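Local coordinates for protein putative PLP-dependent aminotransferase (Bacillus cereus ATCC 10987, PDB 3JU7) that probably acts as a pyridoxal-phosphate-dependent aminotransferase of the DegT/DnrJ/EryC1 family and also binds calcium ions, at residues D20-K23 with E24-A27; T32-G35 with P36-R40; S85-P89 with A90-A94; C233-E237 with Y238-I242; V286-Q289 with F290-L294. All coordinates share one frame; numbering follows the deposited sequence.

Contact 1. Residues D20-K23 with E24-A27; sequences DELK and EIDA. With CA (calcium ion), chain C; CA (calcium ion), chain E.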
loop_
_atom_site.group_PDB
_atom_site.type_symbol
_atom_site.label_atom_id
_atom_site.label_comp_id
_atom_site.label_asym_id
_atom_site.label_seq_id
_atom_site.Cartn_x
_atom_site.Cartn_y
_atom_site.Cartn_z
ATOM N N ASP A 20 -5.016 21.652 12.981
ATOM C CA ASP A 20 -5.895 22.381 12.071
ATOM C C ASP A 20 -6.325 21.584 10.852
ATOM O O ASP A 20 -7.485 21.575 10.507
ATOM C CB ASP A 20 -5.207 23.635 11.576
ATOM C CG ASP A 20 -5.053 24.650 12.642
ATOM O OD1 ASP A 20 -5.658 24.536 13.750
ATOM O OD2 ASP A 20 -4.332 25.602 12.376
ATOM N N GLU A 21 -5.395 20.915 10.202
ATOM C CA GLU A 21 -5.753 20.105 9.066
ATOM C C GLU A 21 -6.642 18.936 9.474
ATOM O O GLU A 21 -7.589 18.608 8.746
ATOM C CB GLU A 21 -4.516 19.595 8.323
ATOM C CG GLU A 21 -3.810 20.663 7.497
ATOM C CD GLU A 21 -2.922 21.587 8.324
ATOM O OE1 GLU A 21 -2.686 21.315 9.517
ATOM O OE2 GLU A 21 -2.464 22.602 7.779
ATOM N N LEU A 22 -6.346 18.309 10.612
ATOM C CA LEU A 22 -7.216 17.263 11.147
ATOM C C LEU A 22 -8.638 17.800 11.410
ATOM O O LEU A 22 -9.629 17.113 11.123
ATOM C CB LEU A 22 -6.624 16.630 12.419
ATOM C CG LEU A 22 -5.307 15.862 12.232
ATOM C CD1 LEU A 22 -4.874 15.213 13.530
ATOM C CD2 LEU A 22 -5.393 14.816 11.163
ATOM N N LYS A 23 -8.758 19.026 11.924
ATOM C CA LYS A 23 -10.089 19.640 12.049
ATOM C C LYS A 23 -10.741 19.799 10.681
ATOM O O LYS A 23 -11.920 19.527 10.520
ATOM C CB LYS A 23 -10.069 21.002 12.755
ATOM C CG LYS A 23 -9.608 20.976 14.221
ATOM C CD LYS A 23 -10.298 19.947 15.149
ATOM C CE LYS A 23 -11.658 20.404 15.701
ATOM N NZ LYS A 23 -11.922 19.736 17.030
ATOM N N GLU A 24 -9.990 20.238 9.682
ATOM C CA GLU A 24 -10.557 20.327 8.338
ATOM C C GLU A 24 -11.111 18.987 7.864
ATOM O O GLU A 24 -12.204 18.925 7.298
ATOM C CB GLU A 24 -9.508 20.750 7.352
ATOM C CG GLU A 24 -9.233 22.204 7.319
ATOM C CD GLU A 24 -8.342 22.524 6.144
ATOM O OE1 GLU A 24 -8.812 22.392 4.991
ATOM O OE2 GLU A 24 -7.178 22.878 6.382
ATOM N N ILE A 25 -10.330 17.917 8.062
ATOM C CA ILE A 25 -10.756 16.609 7.632
ATOM C C ILE A 25 -12.051 16.220 8.316
ATOM O O ILE A 25 -12.965 15.702 7.674
ATOM C CB ILE A 25 -9.711 15.530 7.950
ATOM C CG1 ILE A 25 -8.483 15.688 7.036
ATOM C CG2 ILE A 25 -10.316 14.176 7.755
ATOM C CD1 ILE A 25 -7.198 15.091 7.537
ATOM N N ASP A 26 -12.133 16.449 9.618
ATOM C CA ASP A 26 -13.324 16.082 10.381
ATOM C C ASP A 26 -14.530 16.914 9.939
ATOM O O ASP A 26 -15.639 16.386 9.914
ATOM C CB ASP A 26 -13.123 16.274 11.893
ATOM C CG ASP A 26 -12.259 15.190 12.525
ATOM O OD1 ASP A 26 -12.124 14.118 11.903
ATOM O OD2 ASP A 26 -11.743 15.417 13.654
ATOM N N ALA A 27 -14.312 18.196 9.603
ATOM C CA ALA A 27 -15.404 19.026 9.111
ATOM C C ALA A 27 -15.830 18.600 7.700
ATOM O O ALA A 27 -16.992 18.625 7.389
ATOM C CB ALA A 27 -15.050 20.502 9.141
HETATM CA CA CA C . -2.647 26.073 10.493
HETATM CA CA CA E . -3.103 27.339 13.684
HETATM O O HOH W 1 -1.669 23.783 10.754
HETATM O O HOH W 2 -12.862 17.411 15.258
HETATM O O HOH W 3 -0.597 26.971 12.074
HETATM O O HOH W 4 -2.132 25.619 15.000
HETATM O O HOH W 5 -4.571 28.865 11.911
#
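Leu22 and Ile25, one turn apart on alpha-helix 19-28, lie side by side and point the same way, with Leu22 CD2 4.1 Å from Ile25 CD1. They form an apolar strip against helix 237-248, Leu22 resting on Tyr238 and Ile25 on Glu237. With its CG1 beside the backbone N (chi1 -71°), Ile25 lays that carbon 3.5 Å from Glu21 O, close against the turn before it. Glu21 and Glu24 are also aligned, their carboxylate planes 42° apart. Their OE2 atoms stay 4.9 Å from each other, and the salt bridge from Glu24 to Arg40 would probably ease the like charges. Lys23, bent at chi2 and chi3, faces Asp26 without reaching it: Lys23 NZ and Asp26 OD2 are 5.5 Å apart. A water spans them, donating to Asp26 OD2 and accepting from Lys23 NZ, while Asp26 OD2 also accepts from Val15 N of the second subunit. Four backbone bonds, from Glu24 N to Asp20 O through Ala27 N to Lys23 O, confirm regular helix throughout. At the start of the segment, Asp20 OD2 bridges two calcium ions, at 2.6 Å from the one in chain C and 2.5 Å from the one in chain E.

Contact 2. Residues T32-G35 with P36-R40; sequences TNYG and PINQR. With ACT (acetate ion), chain F.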
loop_
_atom_site.group_PDB
_atom_site.type_symbol
_atom_site.label_atom_id
_atom_site.label_comp_id
_atom_site.label_asym_id
_atom_site.label_seq_id
_atom_site.Cartn_x
_atom_site.Cartn_y
_atom_site.Cartn_z
ATOM N N THR A 32 -10.049 10.107 2.341
ATOM C CA THR A 32 -9.073 9.506 1.445
ATOM C C THR A 32 -9.498 9.656 -0.025
ATOM O O THR A 32 -10.384 10.455 -0.335
ATOM C CB THR A 32 -8.858 7.987 1.803
ATOM O OG1 THR A 32 -7.802 7.428 0.980
ATOM C CG2 THR A 32 -10.192 7.232 1.680
ATOM N N ASN A 33 -8.838 8.924 -0.921
ATOM C CA ASN A 33 -9.149 8.937 -2.355
ATOM C C ASN A 33 -8.958 10.323 -3.005
ATOM O O ASN A 33 -9.903 10.924 -3.529
ATOM C CB ASN A 33 -10.563 8.355 -2.610
ATOM C CG ASN A 33 -10.638 6.835 -2.309
ATOM O OD1 ASN A 33 -9.938 6.314 -1.421
ATOM N ND2 ASN A 33 -11.485 6.126 -3.056
ATOM N N TYR A 34 -7.729 10.833 -2.923
ATOM C CA TYR A 34 -7.362 12.097 -3.548
ATOM C C TYR A 34 -8.234 13.259 -3.045
ATOM O O TYR A 34 -8.734 14.079 -3.815
ATOM C CB TYR A 34 -7.422 11.954 -5.054
ATOM C CG TYR A 34 -6.622 10.756 -5.589
ATOM C CD1 TYR A 34 -5.254 10.668 -5.401
ATOM C CD2 TYR A 34 -7.221 9.751 -6.311
ATOM C CE1 TYR A 34 -4.499 9.614 -5.918
ATOM C CE2 TYR A 34 -6.462 8.666 -6.814
ATOM C CZ TYR A 34 -5.104 8.615 -6.618
ATOM O OH TYR A 34 -4.333 7.554 -7.108
ATOM N N GLY A 35 -8.390 13.327 -1.726
ATOM C CA GLY A 35 -9.122 14.394 -1.093
ATOM C C GLY A 35 -8.449 15.760 -1.162
ATOM O O GLY A 35 -7.340 15.914 -1.665
ATOM N N PRO A 36 -9.136 16.779 -0.667
ATOM C CA PRO A 36 -8.643 18.148 -0.844
ATOM C C PRO A 36 -7.302 18.429 -0.152
ATOM O O PRO A 36 -6.571 19.275 -0.611
ATOM C CB PRO A 36 -9.740 19.025 -0.202
ATOM C CG PRO A 36 -10.785 18.135 0.245
ATOM C CD PRO A 36 -10.427 16.709 0.022
ATOM N N ILE A 37 -7.009 17.747 0.953
ATOM C CA ILE A 37 -5.761 17.957 1.702
ATOM C C ILE A 37 -4.647 17.305 0.910
ATOM O O ILE A 37 -3.579 17.899 0.717
ATOM C CB ILE A 37 -5.889 17.430 3.163
ATOM C CG1 ILE A 37 -6.849 18.348 3.921
ATOM C CG2 ILE A 37 -4.528 17.352 3.907
ATOM C CD1 ILE A 37 -7.521 17.642 4.996
ATOM N N ASN A 38 -4.912 16.122 0.374
ATOM C CA ASN A 38 -3.947 15.511 -0.547
ATOM C C ASN A 38 -3.692 16.386 -1.775
ATOM O O ASN A 38 -2.551 16.614 -2.168
ATOM C CB ASN A 38 -4.424 14.154 -0.973
ATOM C CG ASN A 38 -3.340 13.343 -1.660
ATOM O OD1 ASN A 38 -2.514 12.678 -1.010
ATOM N ND2 ASN A 38 -3.356 13.364 -2.979
ATOM N N GLN A 39 -4.738 16.915 -2.382
ATOM C CA GLN A 39 -4.520 17.815 -3.518
ATOM C C GLN A 39 -3.699 19.020 -3.068
ATOM O O GLN A 39 -2.825 19.473 -3.808
ATOM C CB GLN A 39 -5.807 18.337 -4.127
ATOM C CG GLN A 39 -6.741 17.304 -4.752
ATOM C CD GLN A 39 -8.123 17.887 -5.025
ATOM O OE1 GLN A 39 -8.246 19.007 -5.581
ATOM N NE2 GLN A 39 -9.171 17.155 -4.634
ATOM N N ARG A 40 -3.995 19.555 -1.879
ATOM C CA ARG A 40 -3.282 20.754 -1.398
ATOM C C ARG A 40 -1.816 20.421 -1.223
ATOM O O ARG A 40 -0.950 21.176 -1.625
ATOM C CB ARG A 40 -3.858 21.276 -0.078
ATOM C CG ARG A 40 -3.260 22.615 0.387
ATOM C CD ARG A 40 -3.755 23.045 1.783
ATOM N NE ARG A 40 -5.204 23.036 1.791
ATOM C CZ ARG A 40 -5.981 22.902 2.851
ATOM N NH1 ARG A 40 -5.477 22.795 4.071
ATOM N NH2 ARG A 40 -7.290 22.901 2.676
HETATM C C ACT F . -11.268 2.144 -2.004
HETATM O O ACT F . -11.362 3.233 -2.667
HETATM O OXT ACT F . -10.129 1.825 -1.589
HETATM C CH3 ACT F . -12.451 1.283 -1.678
#
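Gly35, the N-cap of helix 36-48, meets Gln39 through its carbonyl: Gln39 N donates to Gly35 O at 2.9 Å, with an N-H...O angle of 167°. This bond closes the first helical turn, and Asn38 CB packs 3.5 Å from the same oxygen. Tyr34 adds a second tie, since Gln39 NE2 reaches back to Tyr34 O at 3.2 Å, nearly straight at 164° and with the oxygen close to the amide plane. The Gln39 chain, extended beyond CG, carries its amide back to the loop. Tyr34 and Asn38 run alongside each other: Asn38 ND2 lies at the ring edge, 4.1 Å from Tyr34 CD1, and the amide and ring planes are 61° apart. Their polar ends are held elsewhere, Tyr34 OH by Lys213 O and Asn38 OD1 by Thr58 OG1. Earlier in the loop, Asn33 ND2 donates to O of an acetate ion at 2.9 Å. Gly35 has no side chain to cap the early amides; the Glu237 carboxylate accepts from Ile37 N and Asn38 N instead. Placed at the N-terminal end of helix 36-48, the negative charge of Glu237 is probably stabilised by the helix dipole.

Contact 3. Residues S85-P89 with A90-A94; sequences SFTFP and ATPLA
Thr87 and Thr91 meet through their hydroxyls, the polar core of this loop-to-helix junction. Thr87 OG1 donates to Thr91 OG1 at 3.0 Å, and Thr91 OG1 is hydrogen-bonded in turn to Asp161 on strand 159-161, forming a relay of side-chain bonds. Thr87 turns its hydroxyl opposite its own backbone nitrogen (chi1 -173°), which brings it round to the helix.

The backbone bonds come next. Thr91 N donates to Phe88 O at 3.1 Å, a straight bond (168°) arriving from above the carbonyl plane by 35°. The residue one further along is Pro92, which has no N-H to give; its CD stands 3.5 Å from Phe88 O instead. Regular helical spacing begins with Leu93 N, which donates to Pro89 O at 3.1 Å, while Pro92 CD packs on that carbonyl oxygen at 3.2 Å.

Apolar contacts fill in the sides. Ala90 CB lies at the edge of the Phe88 ring, 3.7 Å from Phe88 CD2, and Thr87 CG2 touches Pro92 CD at 4.0 Å. Beyond the segments, the Phe88 ring meets Phe218 of the second subunit edge-to-face; acetate and diethylene glycol, probably from the crystallisation liquor, lie close to it and may mark a pocket. Strand 80-84, this loop and helix 90-97 together make a beta-alpha unit, as in the large domain of fold-type I PLP enzymes.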
loop_
_atom_site.group_PDB
_atom_site.type_symbol
_atom_site.label_atom_id
_atom_site.label_comp_id
_atom_site.label_asym_id
_atom_site.label_seq_id
_atom_site.Cartn_x
_atom_site.Cartn_y
_atom_site.Cartn_z
ATOM N N SER A 85 22.558 -3.765 -7.882
ATOM C CA SER A 85 22.404 -4.667 -6.738
ATOM C C SER A 85 22.505 -3.839 -5.454
ATOM O O SER A 85 21.807 -4.092 -4.450
ATOM C CB SER A 85 23.511 -5.727 -6.747
ATOM O OG SER A 85 23.506 -6.497 -5.561
ATOM N N PHE A 86 23.352 -2.818 -5.503
ATOM C CA PHE A 86 23.597 -1.974 -4.338
ATOM C C PHE A 86 22.424 -1.012 -4.159
ATOM O O PHE A 86 22.488 0.157 -4.531
ATOM C CB PHE A 86 24.936 -1.248 -4.504
ATOM C CG PHE A 86 25.408 -0.525 -3.270
ATOM C CD1 PHE A 86 26.067 -1.209 -2.259
ATOM C CD2 PHE A 86 25.246 0.853 -3.146
ATOM C CE1 PHE A 86 26.528 -0.549 -1.125
ATOM C CE2 PHE A 86 25.724 1.536 -2.013
ATOM C CZ PHE A 86 26.358 0.823 -0.994
ATOM N N THR A 87 21.340 -1.536 -3.601
ATOM C CA THR A 87 20.120 -0.760 -3.365
ATOM C C THR A 87 19.331 -1.458 -2.256
ATOM O O THR A 87 19.699 -2.536 -1.819
ATOM C CB THR A 87 19.252 -0.627 -4.652
ATOM O OG1 THR A 87 18.157 0.273 -4.418
ATOM C CG2 THR A 87 18.714 -2.019 -5.096
ATOM N N PHE A 88 18.259 -0.824 -1.789
ATOM C CA PHE A 88 17.394 -1.411 -0.786
ATOM C C PHE A 88 16.526 -2.480 -1.490
ATOM O O PHE A 88 16.224 -2.347 -2.660
ATOM C CB PHE A 88 16.543 -0.331 -0.153
ATOM C CG PHE A 88 15.704 -0.802 1.027
ATOM C CD1 PHE A 88 16.310 -1.175 2.212
ATOM C CD2 PHE A 88 14.323 -0.748 0.983
ATOM C CE1 PHE A 88 15.570 -1.593 3.284
ATOM C CE2 PHE A 88 13.586 -1.144 2.064
ATOM C CZ PHE A 88 14.222 -1.572 3.227
ATOM N N PRO A 89 16.152 -3.563 -0.781
ATOM C CA PRO A 89 15.410 -4.626 -1.487
ATOM C C PRO A 89 14.049 -4.249 -2.079
ATOM O O PRO A 89 13.569 -4.965 -2.939
ATOM C CB PRO A 89 15.292 -5.723 -0.428
ATOM C CG PRO A 89 16.555 -5.583 0.392
ATOM C CD PRO A 89 16.744 -4.064 0.477
ATOM N N ALA A 90 13.446 -3.152 -1.639
ATOM C CA ALA A 90 12.228 -2.658 -2.258
ATOM C C ALA A 90 12.360 -2.566 -3.804
ATOM O O ALA A 90 11.371 -2.854 -4.541
ATOM C CB ALA A 90 11.821 -1.283 -1.632
ATOM N N THR A 91 13.564 -2.242 -4.323
ATOM C CA THR A 91 13.705 -2.004 -5.773
ATOM C C THR A 91 13.558 -3.284 -6.568
ATOM O O THR A 91 12.731 -3.343 -7.471
ATOM C CB THR A 91 15.029 -1.294 -6.160
ATOM O OG1 THR A 91 15.276 -0.225 -5.243
ATOM C CG2 THR A 91 14.960 -0.752 -7.609
ATOM N N PRO A 92 14.358 -4.328 -6.266
ATOM C CA PRO A 92 14.082 -5.540 -7.059
ATOM C C PRO A 92 12.703 -6.186 -6.764
ATOM O O PRO A 92 12.077 -6.776 -7.659
ATOM C CB PRO A 92 15.245 -6.489 -6.692
ATOM C CG PRO A 92 15.794 -5.967 -5.354
ATOM C CD PRO A 92 15.545 -4.469 -5.420
ATOM N N LEU A 93 12.237 -6.108 -5.521
ATOM C CA LEU A 93 10.904 -6.640 -5.197
ATOM C C LEU A 93 9.837 -5.977 -6.038
ATOM O O LEU A 93 8.920 -6.647 -6.546
ATOM C CB LEU A 93 10.580 -6.464 -3.719
ATOM C CG LEU A 93 11.415 -7.356 -2.794
ATOM C CD1 LEU A 93 11.206 -6.887 -1.380
ATOM C CD2 LEU A 93 11.162 -8.896 -3.002
ATOM N N ALA A 94 9.951 -4.658 -6.195
ATOM C CA ALA A 94 8.980 -3.935 -7.007
ATOM C C ALA A 94 8.951 -4.530 -8.435
ATOM O O ALA A 94 7.863 -4.735 -8.987
ATOM C CB ALA A 94 9.289 -2.477 -7.020
#

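Contact 4. Residues C233-E237 with Y238-I242; sequences CKMSE and YAAAI. With ACT (acetate ion), chain F.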
loop_
_atom_site.group_PDB
_atom_site.type_symbol
_atom_site.label_atom_id
_atom_site.label_comp_id
_atom_site.label_asym_id
_atom_site.label_seq_id
_atom_site.Cartn_x
_atom_site.Cartn_y
_atom_site.Cartn_z
ATOM N N CYS A 233 -3.102 2.139 -3.906
ATOM C CA CYS A 233 -1.938 2.752 -3.267
ATOM C C CYS A 233 -2.240 4.197 -2.924
ATOM O O CYS A 233 -1.346 5.022 -2.903
ATOM C CB CYS A 233 -0.698 2.649 -4.155
ATOM S SG CYS A 233 -0.774 3.696 -5.677
ATOM N N LYS A 234 -3.514 4.467 -2.616
ATOM C CA LYS A 234 -3.972 5.780 -2.188
ATOM C C LYS A 234 -3.462 6.124 -0.787
ATOM O O LYS A 234 -3.515 5.316 0.125
ATOM C CB LYS A 234 -5.518 5.869 -2.224
ATOM C CG LYS A 234 -6.093 5.597 -3.617
ATOM C CD LYS A 234 -7.581 5.506 -3.695
ATOM C CE LYS A 234 -8.161 4.156 -3.342
ATOM N NZ LYS A 234 -8.197 3.863 -1.940
HETATM N N MSE A 235 -3.014 7.361 -0.676
HETATM C CA MSE A 235 -2.630 7.976 0.577
HETATM C C MSE A 235 -3.850 8.654 1.222
HETATM O O MSE A 235 -4.563 9.446 0.585
HETATM C CB MSE A 235 -1.523 9.020 0.332
HETATM C CG MSE A 235 -1.195 9.872 1.551
HETATM SE SE MSE A 235 0.167 11.215 1.355
HETATM C CE MSE A 235 1.616 9.965 1.248
ATOM N N SER A 236 -4.064 8.361 2.502
ATOM C CA SER A 236 -5.137 9.016 3.246
ATOM C C SER A 236 -4.979 10.549 3.378
ATOM O O SER A 236 -3.892 11.121 3.204
ATOM C CB SER A 236 -5.347 8.369 4.633
ATOM O OG SER A 236 -4.375 8.757 5.571
ATOM N N GLU A 237 -6.090 11.201 3.688
ATOM C CA GLU A 237 -6.082 12.645 4.034
ATOM C C GLU A 237 -5.234 12.916 5.294
ATOM O O GLU A 237 -4.585 13.931 5.429
ATOM C CB GLU A 237 -7.502 13.081 4.283
ATOM C CG GLU A 237 -8.356 13.236 3.016
ATOM C CD GLU A 237 -7.872 14.398 2.127
ATOM O OE1 GLU A 237 -6.904 14.237 1.339
ATOM O OE2 GLU A 237 -8.470 15.464 2.222
ATOM N N TYR A 238 -5.197 11.935 6.194
ATOM C CA TYR A 238 -4.461 12.069 7.413
ATOM C C TYR A 238 -2.944 12.114 7.161
ATOM O O TYR A 238 -2.246 12.994 7.679
ATOM C CB TYR A 238 -4.822 10.913 8.325
ATOM C CG TYR A 238 -6.280 10.863 8.778
ATOM C CD1 TYR A 238 -6.776 11.795 9.695
ATOM C CD2 TYR A 238 -7.153 9.846 8.343
ATOM C CE1 TYR A 238 -8.077 11.735 10.142
ATOM C CE2 TYR A 238 -8.454 9.791 8.803
ATOM C CZ TYR A 238 -8.910 10.739 9.701
ATOM O OH TYR A 238 -10.200 10.726 10.167
ATOM N N ALA A 239 -2.449 11.182 6.358
ATOM C CA ALA A 239 -1.075 11.207 5.899
ATOM C C ALA A 239 -0.762 12.519 5.169
ATOM O O ALA A 239 0.250 13.147 5.468
ATOM C CB ALA A 239 -0.754 9.993 5.008
ATOM N N ALA A 240 -1.633 12.974 4.268
ATOM C CA ALA A 240 -1.403 14.284 3.595
ATOM C C ALA A 240 -1.316 15.434 4.581
ATOM O O ALA A 240 -0.539 16.366 4.386
ATOM C CB ALA A 240 -2.477 14.571 2.602
ATOM N N ALA A 241 -2.134 15.385 5.634
ATOM C CA ALA A 241 -2.125 16.411 6.698
ATOM C C ALA A 241 -0.723 16.541 7.301
ATOM O O ALA A 241 -0.195 17.642 7.427
ATOM C CB ALA A 241 -3.146 16.055 7.804
ATOM N N ILE A 242 -0.111 15.399 7.635
ATOM C CA ILE A 242 1.228 15.414 8.206
ATOM C C ILE A 242 2.219 15.885 7.133
ATOM O O ILE A 242 3.097 16.688 7.411
ATOM C CB ILE A 242 1.638 14.044 8.819
ATOM C CG1 ILE A 242 0.624 13.656 9.911
ATOM C CG2 ILE A 242 3.028 14.139 9.419
ATOM C CD1 ILE A 242 1.041 12.564 10.824
HETATM C C ACT F . -11.268 2.144 -2.004
HETATM O O ACT F . -11.362 3.233 -2.667
HETATM O OXT ACT F . -10.129 1.825 -1.589
HETATM C CH3 ACT F . -12.451 1.283 -1.678
#
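Ser236 stands at the N-cap of helix 237-248, and its short side chain reaches forward into the first turn of the helix, toward Tyr238 and Ala239. Its CB lies 3.9 Å from Tyr238 N. At the tip, OG is placed between the serine's own backbone N and carbonyl carbon (chi1 77°), which swings it over the amides that open the helix. There it accepts from Ala239 N at 3.2 Å, with a nearly linear N-H...O angle of 175°. The same oxygen touches Tyr238 CB at 3.5 Å and sits near the plane of the tyrosine ring at its edge. The backbone carbonyl of Ser236 takes part as well: Ala240 N donates to Ser236 O at 3.1 Å, tilted from the carbonyl plane, so one residue supplies acceptors to two successive amides.

Met235, a selenomethionine, packs on the same turn. Its CG presses on Ala239 CB at 3.5 Å, tighter than usual carbon contact; the chain runs straight out to SE, 3.8 Å from Ala240 N, and only its terminal methyl is turned by the bend at chi3. Tyr238 OH is hydrogen-bonded to Thr12 OG1 of the second subunit. Lys234, upstream in the loop, donates through NZ to acetate OXT at 2.8 Å and forms a salt bridge with Glu197 of the second subunit, so two anionic groups gather at this ammonium. Taken together, the side-chain bond to Ala239 N and the start of i-to-i+4 bonding at Ala240 are the signature of a serine N-cap.

Contact 5. Residues V286-Q289 with F290-L294; sequences VIQQ and FMPIL
Gln288 OE1 is hydrogen-bonded to Ser261 OG of helix 250-270, and this bond anchors an amide that extends over Met291 and Pro292 across the contact. No hydrogen bond joins segments 286-289 and 290-294; they meet by packing. The Gln288 chain, extended beyond CG, runs obliquely across the other two side chains, placing NE2 3.6 Å from Pro292 CD and 4.0 Å from the selenium of the selenomethionine Met291. The position of the Met291 methyl is doubtful. Nearer the backbone, Gln288 CB packs 3.4 Å from Phe290 O.

Gln289 and Phe290 form the second pair, lying side by side and pointing the same way. Gln289 CG is 3.7 Å from Phe290 CD2, and further out Gln289 NE2 comes equally close, 3.7 Å, to Phe290 CE2; the amide and ring planes are 42° apart. The ring reaches this place because its CG stands between the backbone N and the carbonyl carbon (chi1 46°), so it leans back along the preceding residue. Phe290 also meets the ring of Tyr318, their planes at about 30°, and Gln288 O accepts from Arg257 NH1. Diethylene glycol, probably from the crystallisation liquor, lies near the Gln288 side chain. The arrangement is that of a loop leading into a strand: 291-294 pairs antiparallel with 347-350, and Met291 and Ile293 pack on helix 250-270.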
loop_
_atom_site.group_PDB
_atom_site.type_symbol
_atom_site.label_atom_id
_atom_site.label_comp_id
_atom_site.label_asym_id
_atom_site.label_seq_id
_atom_site.Cartn_x
_atom_site.Cartn_y
_atom_site.Cartn_z
ATOM N N VAL A 286 23.811 16.009 -1.345
ATOM C CA VAL A 286 23.215 14.863 -0.709
ATOM C C VAL A 286 22.343 15.350 0.425
ATOM O O VAL A 286 22.653 16.336 1.041
ATOM C CB VAL A 286 24.306 13.861 -0.191
ATOM C CG1 VAL A 286 25.191 14.534 0.825
ATOM C CG2 VAL A 286 23.665 12.602 0.408
ATOM N N ILE A 287 21.235 14.673 0.678
ATOM C CA ILE A 287 20.485 14.897 1.905
ATOM C C ILE A 287 20.576 13.571 2.671
ATOM O O ILE A 287 20.370 12.497 2.098
ATOM C CB ILE A 287 19.038 15.332 1.634
ATOM C CG1 ILE A 287 18.352 15.640 2.942
ATOM C CG2 ILE A 287 18.205 14.259 0.870
ATOM C CD1 ILE A 287 16.979 16.172 2.721
ATOM N N GLN A 288 20.908 13.643 3.953
ATOM C CA GLN A 288 21.336 12.441 4.670
ATOM C C GLN A 288 20.383 11.836 5.731
ATOM O O GLN A 288 19.996 12.453 6.720
ATOM C CB GLN A 288 22.706 12.689 5.258
ATOM C CG GLN A 288 23.705 13.115 4.195
ATOM C CD GLN A 288 25.079 12.784 4.612
ATOM O OE1 GLN A 288 25.491 13.129 5.713
ATOM N NE2 GLN A 288 25.794 12.069 3.768
ATOM N N GLN A 289 20.038 10.592 5.460
ATOM C CA GLN A 289 19.236 9.732 6.316
ATOM C C GLN A 289 20.126 9.180 7.438
ATOM O O GLN A 289 19.675 8.915 8.531
ATOM C CB GLN A 289 18.744 8.576 5.443
ATOM C CG GLN A 289 17.805 7.638 6.051
ATOM C CD GLN A 289 17.336 6.617 5.049
ATOM O OE1 GLN A 289 16.552 5.739 5.387
ATOM N NE2 GLN A 289 17.843 6.702 3.809
ATOM N N PHE A 290 21.377 8.937 7.087
ATOM C CA PHE A 290 22.437 8.447 7.975
ATOM C C PHE A 290 23.739 8.886 7.278
ATOM O O PHE A 290 23.673 9.540 6.230
ATOM C CB PHE A 290 22.384 6.921 8.163
ATOM C CG PHE A 290 22.198 6.137 6.886
ATOM C CD1 PHE A 290 23.291 5.824 6.071
ATOM C CD2 PHE A 290 20.926 5.687 6.509
ATOM C CE1 PHE A 290 23.119 5.069 4.887
ATOM C CE2 PHE A 290 20.726 4.922 5.339
ATOM C CZ PHE A 290 21.818 4.599 4.522
HETATM N N MSE A 291 24.898 8.585 7.870
HETATM C CA MSE A 291 26.170 9.039 7.324
HETATM C C MSE A 291 26.864 7.817 6.711
HETATM O O MSE A 291 27.386 6.958 7.430
HETATM C CB MSE A 291 27.022 9.726 8.413
HETATM C CG MSE A 291 28.461 10.025 8.007
HETATM SE SE MSE A 291 28.640 11.035 6.378
HETATM C CE MSE A 291 27.786 12.613 7.010
ATOM N N PRO A 292 26.828 7.707 5.383
ATOM C CA PRO A 292 27.510 6.593 4.744
ATOM C C PRO A 292 29.004 6.871 4.593
ATOM O O PRO A 292 29.392 8.008 4.297
ATOM C CB PRO A 292 26.831 6.484 3.369
ATOM C CG PRO A 292 25.792 7.540 3.326
ATOM C CD PRO A 292 26.127 8.537 4.398
ATOM N N ILE A 293 29.829 5.845 4.802
ATOM C CA ILE A 293 31.266 6.017 4.693
ATOM C C ILE A 293 31.927 4.679 4.395
ATOM O O ILE A 293 31.448 3.621 4.828
ATOM C CB ILE A 293 31.867 6.662 5.972
ATOM C CG1 ILE A 293 33.274 7.211 5.690
ATOM C CG2 ILE A 293 31.891 5.662 7.137
ATOM C CD1 ILE A 293 33.813 8.081 6.784
ATOM N N LEU A 294 32.992 4.716 3.601
ATOM C CA LEU A 294 33.749 3.511 3.353
ATOM C C LEU A 294 34.821 3.470 4.409
ATOM O O LEU A 294 35.478 4.484 4.672
ATOM C CB LEU A 294 34.384 3.502 1.969
ATOM C CG LEU A 294 33.489 3.627 0.733
ATOM C CD1 LEU A 294 34.360 3.377 -0.536
ATOM C CD2 LEU A 294 32.270 2.713 0.801
#

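Overall arrangement
Contacts 1, 2 and 4 form one cluster: helices 19-28, 36-48 and 237-248 pack on each other, with contact 4 centred about 7 Å from contact 2 and about 13 Å from contact 1. Contact 1 is the most peripheral, its centre about 30 Å from that of the chain; its outer side is charged, with calcium, water and carboxylates, while Leu22 and Ile25 face the neighbouring helix. Contacts 2 and 4 are helix starts that share an acetate ion and the Glu237 carboxylate. Contacts 3, 4 and 5 are buried, 1 and 2 only partly; 3 and 5, about 11 and 12 Å from the chain centre, lie deeper than 4 and do not touch. Contacts 1 to 4 all meet the second subunit, whereas contact 5 does not.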